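Local coordinates for cellulose biosynthesis protein BcsG (Salmonella typhimurium LT2, PDB 5OLT), which is required for cellulose biosynthesis and has, as the part described here, a zinc-binding extramembrane domain of the alkaline phosphatase family, at residues V63-S68 and V264-G269. Residues are numbered along the deposited sequence; the frame is centred on the assembly and turned at random.
Sequences VINICS and VPEHGG. With ZN (zinc ion), chain B.
V264 N gives a nearly straight bond to I64 O (2.9 Å) where strands 60-66 and 259-265, neighbours running parallel in the seven-stranded mixed sheet, near their C-terminal ends; I66 N gives a weak one to V264 O, and E266 N closes on I66 O (2.9 Å) from above its carbonyl plane. CG1 of V63 meets CG1 of V264 at 4.0 Å beside helix 102-110. Beyond the strands, both segments supply zinc ligands. With SG anti to the backbone N (chi1 -179°), C67 turns its sulfur to the zinc, and SG binds the metal at 2.3 Å; E266 reaches the zinc with an extended chain through OE1 (1.9 Å) and H267 through NE2 (2.1 Å). S102 completes the protein ligands, and the oxygen of a water lies 2.5 Å from the zinc. The other carboxylate oxygen of E266 is hydrogen-bonded by N215, while the E266 side chain crosses that of N65 at about a right angle. In the H267 ring plane, ND1 donates to G268 O (2.7 Å), which fixes the ring's rotation. Sulfur, oxygen and nitrogen ligands thus converge from two strand ends, and the site, with S102 on the metal, is consistent with the catalytic centre of alkaline phosphatase-family enzymes.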
loop_
_atom_site.group_PDB
_atom_site.type_symbol
_atom_site.label_atom_id
_atom_site.label_comp_id
_atom_site.label_asym_id
_atom_site.label_seq_id
_atom_site.Cartn_x
_atom_site.Cartn_y
_atom_site.Cartn_z
ATOM N N VAL A 63 0.458 -3.073 -9.030
ATOM C CA VAL A 63 0.355 -2.353 -7.756
ATOM C C VAL A 63 0.305 -0.862 -8.071
ATOM O O VAL A 63 1.225 -0.315 -8.708
ATOM C CB VAL A 63 1.558 -2.679 -6.841
ATOM C CG1 VAL A 63 1.515 -1.859 -5.555
ATOM C CG2 VAL A 63 1.597 -4.151 -6.523
ATOM N N ILE A 64 -0.784 -0.213 -7.651
ATOM C CA ILE A 64 -1.050 1.186 -7.968
ATOM C C ILE A 64 -0.840 1.967 -6.662
ATOM O O ILE A 64 -1.665 1.885 -5.734
ATOM C CB ILE A 64 -2.508 1.336 -8.502
ATOM C CG1 ILE A 64 -2.659 0.546 -9.816
ATOM C CG2 ILE A 64 -2.871 2.808 -8.677
ATOM C CD1 ILE A 64 -4.054 0.586 -10.392
ATOM N N ASN A 65 0.290 2.692 -6.562
ATOM C CA ASN A 65 0.723 3.328 -5.331
ATOM C C ASN A 65 0.510 4.832 -5.481
ATOM O O ASN A 65 1.137 5.477 -6.317
ATOM C CB ASN A 65 2.204 2.943 -5.124
ATOM C CG ASN A 65 2.789 3.469 -3.846
ATOM O OD1 ASN A 65 2.184 3.372 -2.749
ATOM N ND2 ASN A 65 3.992 3.999 -3.951
ATOM N N ILE A 66 -0.439 5.363 -4.714
ATOM C CA ILE A 66 -0.953 6.719 -4.945
ATOM C C ILE A 66 -0.486 7.671 -3.867
ATOM O O ILE A 66 -0.760 7.457 -2.683
ATOM C CB ILE A 66 -2.501 6.716 -4.974
ATOM C CG1 ILE A 66 -3.019 5.769 -6.075
ATOM C CG2 ILE A 66 -3.056 8.147 -5.136
ATOM C CD1 ILE A 66 -4.514 5.513 -6.012
ATOM N N CYS A 67 0.205 8.733 -4.279
ATOM C CA CYS A 67 0.635 9.767 -3.330
ATOM C C CYS A 67 -0.579 10.547 -2.805
ATOM O O CYS A 67 -1.485 10.863 -3.574
ATOM C CB CYS A 67 1.633 10.703 -4.046
ATOM S SG CYS A 67 2.328 12.048 -3.022
ATOM N N SER A 68 -0.560 10.888 -1.506
ATOM C CA SER A 68 -1.459 11.928 -0.976
ATOM C C SER A 68 -2.950 11.562 -1.045
ATOM O O SER A 68 -3.769 12.372 -1.501
ATOM C CB SER A 68 -1.184 13.292 -1.642
ATOM O OG SER A 68 0.160 13.689 -1.394
ATOM N N VAL A 264 -2.833 0.912 -3.259
ATOM C CA VAL A 264 -2.353 1.176 -1.888
ATOM C C VAL A 264 -1.693 2.542 -1.866
ATOM O O VAL A 264 -0.634 2.763 -2.488
ATOM C CB VAL A 264 -1.412 0.062 -1.397
ATOM C CG1 VAL A 264 -0.365 -0.262 -2.452
ATOM C CG2 VAL A 264 -0.800 0.336 -0.015
ATOM N N PRO A 265 -2.362 3.492 -1.244
ATOM C CA PRO A 265 -1.771 4.846 -1.166
ATOM C C PRO A 265 -0.523 4.868 -0.299
ATOM O O PRO A 265 -0.343 4.037 0.591
ATOM C CB PRO A 265 -2.863 5.688 -0.525
ATOM C CG PRO A 265 -4.123 4.908 -0.805
ATOM C CD PRO A 265 -3.733 3.463 -0.702
ATOM N N GLU A 266 0.337 5.835 -0.604
ATOM C CA GLU A 266 1.569 6.021 0.184
ATOM C C GLU A 266 1.292 6.592 1.563
ATOM O O GLU A 266 1.970 6.237 2.536
ATOM C CB GLU A 266 2.434 7.088 -0.486
ATOM C CG GLU A 266 2.957 6.835 -1.894
ATOM C CD GLU A 266 3.601 8.099 -2.425
ATOM O OE1 GLU A 266 3.661 9.084 -1.647
ATOM O OE2 GLU A 266 4.024 8.121 -3.589
ATOM N N HIS A 267 0.368 7.562 1.623
ATOM C CA HIS A 267 0.110 8.411 2.816
ATOM C C HIS A 267 -0.900 9.437 2.351
ATOM O O HIS A 267 -1.061 9.655 1.124
ATOM C CB HIS A 267 1.411 9.183 3.272
ATOM C CG HIS A 267 1.968 10.085 2.202
ATOM N ND1 HIS A 267 1.426 11.325 1.923
ATOM C CD2 HIS A 267 2.945 9.879 1.286
ATOM C CE1 HIS A 267 2.033 11.836 0.856
ATOM N NE2 HIS A 267 2.975 10.990 0.462
ATOM N N GLY A 268 -1.533 10.095 3.307
ATOM C CA GLY A 268 -2.494 11.126 2.979
ATOM C C GLY A 268 -1.907 12.452 2.556
ATOM O O GLY A 268 -0.729 12.740 2.765
ATOM N N GLY A 269 -2.766 13.296 1.990
ATOM C CA GLY A 269 -2.359 14.652 1.566
ATOM C C GLY A 269 -2.565 15.726 2.607
ATOM O O GLY A 269 -2.277 16.884 2.361
HETATM ZN ZN ZN B . 3.670 10.993 -1.509
HETATM O O HOH W 1 4.467 13.328 -1.107
#